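Local coordinates for protein L-threonine dehydrogenase (Flavobacterium frigidimaris, PDB 2YY7) that binds NAD and probably catalyses the NAD-dependent oxidation of L-threonine at its 3-position, as a short-chain dehydrogenase-reductase resembling UDP-galactose 4-epimerase, at residues G162-S167 / A229-I234; I174-P179 / M213-D218; I220-N225 / W292-T297; N241-S246 / I283-A288. All blocks are in the same frame, centred on the assembly; numbering follows the deposited sequence.

Contact 1 (G162-S167 / A229-I234); sequences GVDVRS and APVEKI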
loop_
_atom_site.group_PDB
_atom_site.type_symbol
_atom_site.label_atom_id
_atom_site.label_comp_id
_atom_site.label_asym_id
_atom_site.label_seq_id
_atom_site.Cartn_x
_atom_site.Cartn_y
_atom_site.Cartn_z
ATOM N N GLY A 162 9.347 -6.736 16.322
ATOM C CA GLY A 162 10.175 -5.888 17.167
ATOM C C GLY A 162 11.361 -5.242 16.471
ATOM O O GLY A 162 12.313 -4.805 17.124
ATOM N N VAL A 163 11.310 -5.170 15.146
ATOM C CA VAL A 163 12.397 -4.568 14.381
ATOM C C VAL A 163 12.506 -3.058 14.581
ATOM O O VAL A 163 11.511 -2.343 14.516
ATOM C CB VAL A 163 12.228 -4.835 12.872
ATOM C CG1 VAL A 163 13.224 -3.983 12.073
ATOM C CG2 VAL A 163 12.429 -6.321 12.585
ATOM N N ASP A 164 13.722 -2.576 14.812
ATOM C CA ASP A 164 13.944 -1.143 14.984
ATOM C C ASP A 164 14.177 -0.532 13.604
ATOM O O ASP A 164 15.312 -0.473 13.129
ATOM C CB ASP A 164 15.172 -0.883 15.861
ATOM C CG ASP A 164 15.333 0.589 16.233
ATOM O OD1 ASP A 164 14.615 1.450 15.681
ATOM O OD2 ASP A 164 16.193 0.889 17.085
ATOM N N VAL A 165 13.100 -0.099 12.955
ATOM C CA VAL A 165 13.202 0.520 11.635
ATOM C C VAL A 165 12.639 1.933 11.720
ATOM O O VAL A 165 11.518 2.144 12.183
ATOM C CB VAL A 165 12.436 -0.294 10.558
ATOM C CG1 VAL A 165 11.004 -0.555 11.010
ATOM C CG2 VAL A 165 12.458 0.454 9.230
ATOM N N ARG A 166 13.435 2.899 11.278
ATOM C CA ARG A 166 13.047 4.299 11.332
ATOM C C ARG A 166 12.959 4.885 9.935
ATOM O O ARG A 166 13.766 4.556 9.063
ATOM C CB ARG A 166 14.062 5.055 12.186
ATOM C CG ARG A 166 14.365 4.298 13.477
ATOM C CD ARG A 166 15.300 5.026 14.425
ATOM N NE ARG A 166 15.569 4.189 15.591
ATOM C CZ ARG A 166 16.215 4.588 16.681
ATOM N NH1 ARG A 166 16.674 5.827 16.771
ATOM N NH2 ARG A 166 16.403 3.738 17.685
ATOM N N SER A 167 11.984 5.764 9.727
ATOM C CA SER A 167 11.773 6.363 8.416
ATOM C C SER A 167 11.258 7.798 8.441
ATOM O O SER A 167 10.643 8.240 9.411
ATOM C CB SER A 167 10.779 5.507 7.626
ATOM O OG SER A 167 10.572 6.027 6.320
ATOM N N ALA A 229 18.741 8.927 17.832
ATOM C CA ALA A 229 17.832 9.167 18.945
ATOM C C ALA A 229 17.494 7.891 19.709
ATOM O O ALA A 229 17.498 6.794 19.144
ATOM C CB ALA A 229 16.551 9.817 18.440
ATOM N N PRO A 230 17.218 8.013 21.016
ATOM C CA PRO A 230 16.874 6.830 21.807
ATOM C C PRO A 230 15.599 6.193 21.246
ATOM O O PRO A 230 14.690 6.892 20.793
ATOM C CB PRO A 230 16.699 7.391 23.223
ATOM C CG PRO A 230 16.356 8.833 22.997
ATOM C CD PRO A 230 17.276 9.216 21.865
ATOM N N VAL A 231 15.543 4.868 21.272
ATOM C CA VAL A 231 14.404 4.140 20.731
ATOM C C VAL A 231 13.039 4.577 21.256
ATOM O O VAL A 231 12.066 4.604 20.499
ATOM C CB VAL A 231 14.561 2.614 20.959
ATOM C CG1 VAL A 231 14.394 2.279 22.438
ATOM C CG2 VAL A 231 13.550 1.858 20.114
ATOM N N GLU A 232 12.957 4.927 22.539
ATOM C CA GLU A 232 11.676 5.337 23.110
ATOM C C GLU A 232 11.143 6.655 22.553
ATOM O O GLU A 232 9.994 7.015 22.804
ATOM C CB GLU A 232 11.759 5.427 24.640
ATOM C CG GLU A 232 12.703 6.488 25.172
ATOM C CD GLU A 232 14.127 5.986 25.344
ATOM O OE1 GLU A 232 14.978 6.788 25.784
ATOM O OE2 GLU A 232 14.398 4.800 25.047
ATOM N N LYS A 233 11.969 7.374 21.799
ATOM C CA LYS A 233 11.541 8.641 21.215
ATOM C C LYS A 233 10.927 8.455 19.837
ATOM O O LYS A 233 10.286 9.363 19.314
ATOM C CB LYS A 233 12.710 9.626 21.126
ATOM C CG LYS A 233 13.025 10.320 22.445
ATOM C CD LYS A 233 14.086 11.389 22.259
ATOM C CE LYS A 233 14.401 12.097 23.566
ATOM N NZ LYS A 233 15.504 13.090 23.391
ATOM N N ILE A 234 11.131 7.279 19.251
ATOM C CA ILE A 234 10.573 6.972 17.938
ATOM C C ILE A 234 9.175 6.420 18.193
ATOM O O ILE A 234 9.011 5.245 18.503
ATOM C CB ILE A 234 11.425 5.909 17.207
ATOM C CG1 ILE A 234 12.883 6.376 17.129
ATOM C CG2 ILE A 234 10.863 5.652 15.810
ATOM C CD1 ILE A 234 13.081 7.718 16.438
HETATM O O HOH W 1 18.819 4.207 19.511
#
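Arg-166 reaches out of strand 164-174 and lays its guanidinium group against the loop 229-234, where it meets a carbonyl oxygen at its edge and an aliphatic chain over one face. At the edge, Arg-166 NH1 gives a hydrogen bond of 2.7 Å to Ala-229 O, close to the guanidinium plane. That oxygen belongs to the residue just past the end of helix 216-228, and NH1 also bonds Ile-226 O within the helix, so one nitrogen ties up two carbonyls of the helix terminus. A water bridges Arg-166 NH2 and Ala-229 O. Over the face lies Ile-234, its CG1 3.8 Å from Arg-166 NE, with the two side chains crossing at about a right angle.

The rotation of the guanidinium is set from its own strand. Asp-164, its CG anti to the backbone N (chi1 -172°), takes the group in a side-on salt bridge: Arg-166 NE meets OD1 at 2.9 Å, almost straight, and NH2 meets OD2 on its syn side in a more bent bond. An arginine oriented by a carboxylate two residues back thus joins a central parallel strand of the Rossmann-type sheet to the C-terminal end of a helix packed on it.

Contact 2 (I174-P179 / M213-D218); sequences ISWSTP and MMYMDD
Ile-174 CD1 sits 4.1 Å from Met-213 CB, the two side chains crossing at about a right angle, and this pair forms the apolar centre. Ala-188 of helix 187-197 touches both residues. On the same face of the sheet, Ile-174 CB packs 4.3 Å from Tyr-215 CD2, with Met-303 and Met-307 of helix 300-311 covering both. Beyond them Ser-175 CB rests against Met-216 CB at 3.8 Å; the methionine chain bends at chi2 (63°) and again at chi3, which brings its CE back over the serine.

The backbones meet in a short parallel bridge between Ile-174 and Tyr-215. Ile-174 N bonds Met-214 O at 3.1 Å, in the carbonyl plane, and Met-216 N returns a bond of 2.9 Å to Ile-174 O. Met-216 opens helix 216-228, so the second bond joins the last residue of one strand to the first turn of a helix.

Toward the outside, Tyr-215 OH comes up to the edge of the Trp-176 indole, 3.2 Å from CD1, while its hydrogen bond goes to Asp-306. A water accepts from Trp-176 NE1 at 3.0 Å and donates to Asp-217 OD1. Ser-175 OG bonds Gln-13, an NAD-binding residue, and Met-216 lies near the cofactor. The chemistry therefore grades from buried packing of isoleucine, methionine and tyrosine to a water-bridged outer edge, with the backbone bonds fixing the strand end beside the NAD pocket.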
loop_
_atom_site.group_PDB
_atom_site.type_symbol
_atom_site.label_atom_id
_atom_site.label_comp_id
_atom_site.label_asym_id
_atom_site.label_seq_id
_atom_site.Cartn_x
_atom_site.Cartn_y
_atom_site.Cartn_z
ATOM N N ILE A 174 17.294 19.066 -2.503
ATOM C CA ILE A 174 18.169 19.882 -3.338
ATOM C C ILE A 174 19.636 19.775 -2.911
ATOM O O ILE A 174 19.962 19.954 -1.739
ATOM C CB ILE A 174 17.705 21.353 -3.267
ATOM C CG1 ILE A 174 16.242 21.437 -3.727
ATOM C CG2 ILE A 174 18.595 22.239 -4.136
ATOM C CD1 ILE A 174 15.476 22.634 -3.182
ATOM N N SER A 175 20.519 19.480 -3.861
ATOM C CA SER A 175 21.938 19.350 -3.545
ATOM C C SER A 175 22.839 19.812 -4.685
ATOM O O SER A 175 22.392 19.982 -5.818
ATOM C CB SER A 175 22.277 17.900 -3.202
ATOM O OG SER A 175 22.147 17.080 -4.348
ATOM N N TRP A 176 24.120 19.982 -4.364
ATOM C CA TRP A 176 25.132 20.443 -5.310
ATOM C C TRP A 176 26.230 19.418 -5.611
ATOM O O TRP A 176 26.955 19.562 -6.593
ATOM C CB TRP A 176 25.802 21.707 -4.760
ATOM C CG TRP A 176 26.349 21.505 -3.369
ATOM C CD1 TRP A 176 25.721 21.793 -2.188
ATOM C CD2 TRP A 176 27.596 20.891 -3.018
ATOM N NE1 TRP A 176 26.498 21.393 -1.126
ATOM C CE2 TRP A 176 27.653 20.835 -1.607
ATOM C CE3 TRP A 176 28.672 20.379 -3.760
ATOM C CZ2 TRP A 176 28.746 20.287 -0.921
ATOM C CZ3 TRP A 176 29.759 19.834 -3.075
ATOM C CH2 TRP A 176 29.784 19.794 -1.670
ATOM N N SER A 177 26.363 18.389 -4.775
ATOM C CA SER A 177 27.429 17.402 -4.973
ATOM C C SER A 177 27.190 16.279 -5.976
ATOM O O SER A 177 28.140 15.779 -6.578
ATOM C CB SER A 177 27.820 16.776 -3.631
ATOM O OG SER A 177 26.746 16.038 -3.084
ATOM N N THR A 178 25.937 15.874 -6.154
ATOM C CA THR A 178 25.616 14.784 -7.072
ATOM C C THR A 178 24.271 15.053 -7.751
ATOM O O THR A 178 23.353 15.581 -7.130
ATOM C CB THR A 178 25.545 13.443 -6.305
ATOM O OG1 THR A 178 26.757 13.261 -5.563
ATOM C CG2 THR A 178 25.370 12.271 -7.258
ATOM N N PRO A 179 24.147 14.704 -9.042
ATOM C CA PRO A 179 22.906 14.915 -9.793
ATOM C C PRO A 179 21.754 14.102 -9.208
ATOM O O PRO A 179 21.966 13.019 -8.662
ATOM C CB PRO A 179 23.267 14.444 -11.204
ATOM C CG PRO A 179 24.740 14.668 -11.274
ATOM C CD PRO A 179 25.207 14.191 -9.928
ATOM N N MET A 213 9.891 21.258 -0.105
ATOM C CA MET A 213 11.290 21.041 -0.453
ATOM C C MET A 213 12.182 21.104 0.779
ATOM O O MET A 213 11.762 21.574 1.838
ATOM C CB MET A 213 11.745 22.107 -1.455
ATOM C CG MET A 213 11.026 22.061 -2.799
ATOM S SD MET A 213 11.776 20.904 -3.957
ATOM C CE MET A 213 11.025 21.443 -5.502
ATOM N N MET A 214 13.414 20.627 0.626
ATOM C CA MET A 214 14.387 20.637 1.708
ATOM C C MET A 214 15.805 20.604 1.146
ATOM O O MET A 214 16.078 19.902 0.170
ATOM C CB MET A 214 14.171 19.430 2.629
ATOM C CG MET A 214 15.123 19.385 3.820
ATOM S SD MET A 214 14.755 18.010 4.924
ATOM C CE MET A 214 13.224 18.606 5.694
ATOM N N TYR A 215 16.703 21.378 1.749
ATOM C CA TYR A 215 18.094 21.398 1.314
ATOM C C TYR A 215 18.722 20.105 1.835
ATOM O O TYR A 215 18.384 19.651 2.932
ATOM C CB TYR A 215 18.824 22.612 1.903
ATOM C CG TYR A 215 20.148 22.913 1.234
ATOM C CD1 TYR A 215 21.169 23.562 1.927
ATOM C CD2 TYR A 215 20.369 22.580 -0.103
ATOM C CE1 TYR A 215 22.374 23.873 1.308
ATOM C CE2 TYR A 215 21.574 22.888 -0.733
ATOM C CZ TYR A 215 22.570 23.535 -0.019
ATOM O OH TYR A 215 23.761 23.837 -0.627
ATOM N N MET A 216 19.634 19.514 1.064
ATOM C CA MET A 216 20.260 18.247 1.464
ATOM C C MET A 216 20.891 18.236 2.863
ATOM O O MET A 216 20.787 17.242 3.582
ATOM C CB MET A 216 21.301 17.819 0.419
ATOM C CG MET A 216 21.846 16.397 0.607
ATOM S SD MET A 216 20.584 15.103 0.430
ATOM C CE MET A 216 20.357 15.103 -1.360
ATOM N N ASP A 217 21.552 19.323 3.256
ATOM C CA ASP A 217 22.169 19.371 4.586
ATOM C C ASP A 217 21.141 19.059 5.673
ATOM O O ASP A 217 21.440 18.392 6.663
ATOM C CB ASP A 217 22.771 20.751 4.866
ATOM C CG ASP A 217 23.987 21.048 4.009
ATOM O OD1 ASP A 217 24.704 22.015 4.326
ATOM O OD2 ASP A 217 24.226 20.328 3.022
ATOM N N ASP A 218 19.930 19.565 5.483
ATOM C CA ASP A 218 18.852 19.350 6.438
ATOM C C ASP A 218 18.387 17.900 6.372
ATOM O O ASP A 218 18.193 17.252 7.404
ATOM C CB ASP A 218 17.690 20.298 6.124
ATOM C CG ASP A 218 17.899 21.682 6.696
ATOM O OD1 ASP A 218 17.364 22.653 6.125
ATOM O OD2 ASP A 218 18.588 21.804 7.726
HETATM O O HOH W 2 25.917 22.481 1.616
#

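Contact 3 (I220-N225 / W292-T297); sequences IDATIN and WDWKHT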
loop_
_atom_site.group_PDB
_atom_site.type_symbol
_atom_site.label_atom_id
_atom_site.label_comp_id
_atom_site.label_asym_id
_atom_site.label_seq_id
_atom_site.Cartn_x
_atom_site.Cartn_y
_atom_site.Cartn_z
ATOM N N ILE A 220 20.048 15.338 5.528
ATOM C CA ILE A 220 21.074 14.496 6.145
ATOM C C ILE A 220 21.028 14.577 7.675
ATOM O O ILE A 220 21.126 13.562 8.365
ATOM C CB ILE A 220 22.482 14.899 5.666
ATOM C CG1 ILE A 220 22.582 14.730 4.148
ATOM C CG2 ILE A 220 23.540 14.058 6.376
ATOM C CD1 ILE A 220 22.293 13.320 3.659
ATOM N N ASP A 221 20.887 15.783 8.208
ATOM C CA ASP A 221 20.816 15.948 9.658
ATOM C C ASP A 221 19.609 15.185 10.199
ATOM O O ASP A 221 19.692 14.521 11.231
ATOM C CB ASP A 221 20.710 17.435 10.014
ATOM C CG ASP A 221 22.040 18.166 9.873
ATOM O OD1 ASP A 221 22.043 19.414 9.881
ATOM O OD2 ASP A 221 23.083 17.488 9.762
ATOM N N ALA A 222 18.493 15.273 9.484
ATOM C CA ALA A 222 17.271 14.588 9.883
ATOM C C ALA A 222 17.510 13.089 9.946
ATOM O O ALA A 222 17.162 12.434 10.931
ATOM C CB ALA A 222 16.150 14.897 8.889
ATOM N N THR A 223 18.103 12.554 8.885
ATOM C CA THR A 223 18.394 11.129 8.791
ATOM C C THR A 223 19.257 10.641 9.945
ATOM O O THR A 223 18.938 9.647 10.595
ATOM C CB THR A 223 19.113 10.802 7.465
ATOM O OG1 THR A 223 18.297 11.228 6.366
ATOM C CG2 THR A 223 19.374 9.304 7.347
ATOM N N ILE A 224 20.352 11.345 10.200
ATOM C CA ILE A 224 21.259 10.972 11.275
ATOM C C ILE A 224 20.639 11.137 12.658
ATOM O O ILE A 224 20.807 10.280 13.524
ATOM C CB ILE A 224 22.559 11.807 11.201
ATOM C CG1 ILE A 224 23.282 11.501 9.886
ATOM C CG2 ILE A 224 23.448 11.521 12.406
ATOM C CD1 ILE A 224 24.523 12.329 9.665
ATOM N N ASN A 225 19.926 12.237 12.871
ATOM C CA ASN A 225 19.318 12.488 14.168
ATOM C C ASN A 225 18.226 11.499 14.566
ATOM O O ASN A 225 18.175 11.078 15.720
ATOM C CB ASN A 225 18.788 13.920 14.240
ATOM C CG ASN A 225 19.908 14.947 14.307
ATOM O OD1 ASN A 225 21.036 14.618 14.672
ATOM N ND2 ASN A 225 19.601 16.192 13.969
ATOM N N TRP A 292 11.383 13.653 18.275
ATOM C CA TRP A 292 12.838 13.605 18.330
ATOM C C TRP A 292 13.550 14.926 18.059
ATOM O O TRP A 292 14.708 14.944 17.644
ATOM C CB TRP A 292 13.382 12.505 17.400
ATOM C CG TRP A 292 12.756 12.439 16.040
ATOM C CD1 TRP A 292 11.586 11.815 15.702
ATOM C CD2 TRP A 292 13.292 12.974 14.824
ATOM N NE1 TRP A 292 11.365 11.923 14.348
ATOM C CE2 TRP A 292 12.396 12.630 13.785
ATOM C CE3 TRP A 292 14.443 13.708 14.509
ATOM C CZ2 TRP A 292 12.617 12.995 12.451
ATOM C CZ3 TRP A 292 14.664 14.071 13.183
ATOM C CH2 TRP A 292 13.754 13.712 12.171
ATOM N N ASP A 293 12.851 16.029 18.310
ATOM C CA ASP A 293 13.415 17.366 18.148
ATOM C C ASP A 293 13.885 17.769 16.760
ATOM O O ASP A 293 14.906 18.441 16.623
ATOM C CB ASP A 293 14.575 17.559 19.125
ATOM C CG ASP A 293 14.117 17.625 20.564
ATOM O OD1 ASP A 293 13.286 18.505 20.875
ATOM O OD2 ASP A 293 14.589 16.801 21.379
ATOM N N TRP A 294 13.152 17.372 15.726
ATOM C CA TRP A 294 13.536 17.759 14.378
ATOM C C TRP A 294 13.417 19.272 14.225
ATOM O O TRP A 294 12.468 19.878 14.713
ATOM C CB TRP A 294 12.632 17.091 13.338
ATOM C CG TRP A 294 12.726 17.739 11.976
ATOM C CD1 TRP A 294 11.695 18.236 11.232
ATOM C CD2 TRP A 294 13.918 17.967 11.209
ATOM N NE1 TRP A 294 12.166 18.758 10.053
ATOM C CE2 TRP A 294 13.527 18.607 10.010
ATOM C CE3 TRP A 294 15.278 17.693 11.418
ATOM C CZ2 TRP A 294 14.446 18.980 9.022
ATOM C CZ3 TRP A 294 16.193 18.065 10.433
ATOM C CH2 TRP A 294 15.770 18.702 9.249
ATOM N N LYS A 295 14.392 19.869 13.546
ATOM C CA LYS A 295 14.406 21.301 13.270
ATOM C C LYS A 295 15.255 21.570 12.027
ATOM O O LYS A 295 16.414 21.165 11.965
ATOM C CB LYS A 295 14.948 22.090 14.471
ATOM C CG LYS A 295 16.036 21.399 15.302
ATOM C CD LYS A 295 17.336 21.157 14.535
ATOM C CE LYS A 295 17.511 19.681 14.180
ATOM N NZ LYS A 295 18.772 19.424 13.424
ATOM N N HIS A 296 14.676 22.235 11.031
ATOM C CA HIS A 296 15.407 22.540 9.803
ATOM C C HIS A 296 16.194 23.831 9.980
ATOM O O HIS A 296 15.844 24.665 10.812
ATOM C CB HIS A 296 14.443 22.661 8.616
ATOM C CG HIS A 296 13.515 23.834 8.696
ATOM N ND1 HIS A 296 13.745 25.012 8.018
ATOM C CD2 HIS A 296 12.346 24.003 9.358
ATOM C CE1 HIS A 296 12.757 25.856 8.258
ATOM N NE2 HIS A 296 11.895 25.267 9.068
ATOM N N THR A 297 17.261 23.993 9.205
ATOM C CA THR A 297 18.088 25.188 9.320
ATOM C C THR A 297 18.063 26.086 8.083
ATOM O O THR A 297 18.196 27.304 8.202
ATOM C CB THR A 297 19.549 24.814 9.622
ATOM O OG1 THR A 297 20.096 24.097 8.511
ATOM C CG2 THR A 297 19.628 23.927 10.860
#
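Trp-292 points the far end of its six-membered ring at helix 216-228. Trp-292 CZ3 comes 3.7 Å from Ala-222 O and 4.3 Å from Asn-225 CB, both oblique to the ring, while CH2 packs on Ala-222 CB. With CG lodged between the backbone N and carbonyl carbon, this torsion (chi1 44°) directs the indole toward the helix. One of its faces is covered by Trp-294 CB, and Tyr-240 meets it edge-to-face.

Past Asp-293, which has positive phi, comes Trp-294. Its six-membered ring lies across Ala-222: the methyl CB stands over one face, 3.9 Å from the ring centroid and 26° off the normal, a CH-pi contact, with Trp-294 CZ3 as the closest ring atom to Ala-222 CB at 3.5 Å. The opposite face is covered by the backbone N of His-296. NE1 points away from the helix and is satisfied by Ala-243 O, so the polar and apolar ends of this indole serve different neighbours.

Lys-295 follows at the surface, its chain bent at chi2 and chi3 so that it doubles back toward the helix and crosses Asn-225 at about a right angle. Lys-295 NZ lies 4.8 Å from Asp-221 OD1, a separation that permits a long-range attraction but is no salt bridge.

With no clear hydrogen bond between the two segments, cohesion comes mainly from two indoles converging on one small alanine, whose short side chain lets the rings approach the helix backbone closely; charge contributes at most weakly, at the solvent-facing margin.

Contact 4 (N241-S246 / I283-A288); sequences NLAAMS and IDDSQA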
loop_
_atom_site.group_PDB
_atom_site.type_symbol
_atom_site.label_atom_id
_atom_site.label_comp_id
_atom_site.label_asym_id
_atom_site.label_seq_id
_atom_site.Cartn_x
_atom_site.Cartn_y
_atom_site.Cartn_z
ATOM N N ASN A 241 6.456 12.571 8.864
ATOM C CA ASN A 241 6.323 13.675 7.928
ATOM C C ASN A 241 7.580 14.485 8.268
ATOM O O ASN A 241 8.017 14.492 9.421
ATOM C CB ASN A 241 5.070 14.507 8.236
ATOM C CG ASN A 241 3.896 14.178 7.320
ATOM O OD1 ASN A 241 3.965 13.269 6.495
ATOM N ND2 ASN A 241 2.810 14.924 7.469
ATOM N N LEU A 242 8.167 15.144 7.278
ATOM C CA LEU A 242 9.370 15.940 7.498
ATOM C C LEU A 242 9.287 17.175 6.606
ATOM O O LEU A 242 9.061 17.063 5.405
ATOM C CB LEU A 242 10.620 15.126 7.141
ATOM C CG LEU A 242 11.962 15.745 7.542
ATOM C CD1 LEU A 242 12.213 15.495 9.026
ATOM C CD2 LEU A 242 13.088 15.131 6.716
ATOM N N ALA A 243 9.474 18.353 7.184
ATOM C CA ALA A 243 9.373 19.571 6.395
ATOM C C ALA A 243 10.450 20.603 6.681
ATOM O O ALA A 243 11.105 20.575 7.726
ATOM C CB ALA A 243 8.000 20.196 6.598
ATOM N N ALA A 244 10.616 21.513 5.728
ATOM C CA ALA A 244 11.577 22.602 5.830
ATOM C C ALA A 244 11.047 23.788 5.026
ATOM O O ALA A 244 10.701 24.820 5.595
ATOM C CB ALA A 244 12.944 22.163 5.295
ATOM N N MET A 245 10.961 23.624 3.706
ATOM C CA MET A 245 10.481 24.688 2.827
ATOM C C MET A 245 9.339 24.266 1.916
ATOM O O MET A 245 9.050 23.084 1.753
ATOM C CB MET A 245 11.599 25.178 1.903
ATOM C CG MET A 245 12.961 25.338 2.525
ATOM S SD MET A 245 14.139 25.776 1.229
ATOM C CE MET A 245 14.564 24.145 0.588
ATOM N N SER A 246 8.724 25.269 1.301
ATOM C CA SER A 246 7.649 25.098 0.333
ATOM C C SER A 246 7.745 26.342 -0.530
ATOM O O SER A 246 7.732 27.467 -0.017
ATOM C CB SER A 246 6.269 25.025 1.008
ATOM O OG SER A 246 5.967 23.702 1.434
ATOM N N ILE A 283 3.905 20.577 4.045
ATOM C CA ILE A 283 3.754 19.480 5.005
ATOM C C ILE A 283 3.839 19.872 6.487
ATOM O O ILE A 283 4.669 20.695 6.867
ATOM C CB ILE A 283 4.851 18.403 4.743
ATOM C CG1 ILE A 283 4.744 17.874 3.308
ATOM C CG2 ILE A 283 4.750 17.276 5.768
ATOM C CD1 ILE A 283 3.506 17.060 3.029
ATOM N N ASP A 284 2.987 19.268 7.316
ATOM C CA ASP A 284 3.007 19.521 8.761
ATOM C C ASP A 284 3.829 18.411 9.419
ATOM O O ASP A 284 3.376 17.272 9.510
ATOM C CB ASP A 284 1.587 19.512 9.341
ATOM C CG ASP A 284 1.568 19.703 10.858
ATOM O OD1 ASP A 284 0.464 19.733 11.442
ATOM O OD2 ASP A 284 2.650 19.821 11.471
ATOM N N ASP A 285 5.034 18.742 9.879
ATOM C CA ASP A 285 5.901 17.749 10.499
ATOM C C ASP A 285 6.031 17.900 12.014
ATOM O O ASP A 285 7.100 17.638 12.569
ATOM C CB ASP A 285 7.295 17.816 9.877
ATOM C CG ASP A 285 7.983 19.148 10.129
ATOM O OD1 ASP A 285 9.168 19.274 9.770
ATOM O OD2 ASP A 285 7.341 20.070 10.683
ATOM N N SER A 286 4.949 18.299 12.677
ATOM C CA SER A 286 4.959 18.491 14.130
ATOM C C SER A 286 5.355 17.267 14.962
ATOM O O SER A 286 6.044 17.408 15.976
ATOM C CB SER A 286 3.594 18.998 14.603
ATOM O OG SER A 286 3.350 20.309 14.120
ATOM N N GLN A 287 4.925 16.074 14.555
ATOM C CA GLN A 287 5.277 14.874 15.314
ATOM C C GLN A 287 6.788 14.642 15.325
ATOM O O GLN A 287 7.354 14.211 16.332
ATOM C CB GLN A 287 4.573 13.633 14.751
ATOM C CG GLN A 287 3.109 13.470 15.162
ATOM C CD GLN A 287 2.149 14.309 14.331
ATOM O OE1 GLN A 287 0.928 14.201 14.478
ATOM N NE2 GLN A 287 2.692 15.148 13.457
ATOM N N ALA A 288 7.445 14.927 14.205
ATOM C CA ALA A 288 8.892 14.748 14.124
ATOM C C ALA A 288 9.603 15.719 15.063
ATOM O O ALA A 288 10.529 15.343 15.788
ATOM C CB ALA A 288 9.367 14.965 12.691
HETATM O O HOH W 3 6.011 14.434 11.572
HETATM O O HOH W 4 6.529 21.996 3.605
#
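Two hydrogen bonds join Asn-241 and Ala-243 to the chain leading into helix 286-292. Asn-241 ND2 donates to Asp-284 O at 3.2 Å, a fairly straight bond (163°) in its own amide plane but from above the plane of the carbonyl; its OD1 is held by Arg-169. Ala-243 N donates to Asp-285 OD1 at 2.8 Å in a more bent bond (142°), again from above the carboxylate plane. With CG between its backbone N and carbonyl carbon (chi1 63°), Asp-285 presents OD1 to Ala-243 while OD2 forms a salt bridge with Arg-289, one turn into the helix.

One water accepts from Ala-288 N and donates to Asn-241 O at 2.9 Å; another links Ile-283 N to Ser-246 OG.

The rest is van der Waals packing. Its one apolar pair is Ala-243 CB with Ile-283 CB, 4.1 Å apart; Ile-283 CG2 lies 3.5 Å from Asn-241 ND2, and Ala-288 CB lies 3.6 Å from Asn-241 O.

Within 283-288 an Asx turn, Asp-284 OD2 receiving Ser-286 N, shapes the entry to the helix. The start of helix 286-292 is held against the connection between strands 240-241 and 245-247, beside strand 211-215, whose Pro-212 touches Ile-283.

Contact 2 is the most buried of the four and the nearest to NAD; contacts 1, 3 and 4 are only partly buried. Helix 216-228 links three of them: contact 2 holds its start, contact 3 its middle, and contact 1 the chain just past its end. Contacts 1, 2 and 4 all reach the main sheet, with Met-213 N bonded to Met-245 O between contacts 2 and 4. Trp-294 of contact 3 is shared with both, packing on Leu-242 of contact 4 and on Met-214 of contact 2. The chemistry follows position: a charged arginine in contact 1, strand pairing among methionines in contact 2, indole packing in contact 3, and amide, carboxylate and water bonds in contact 4.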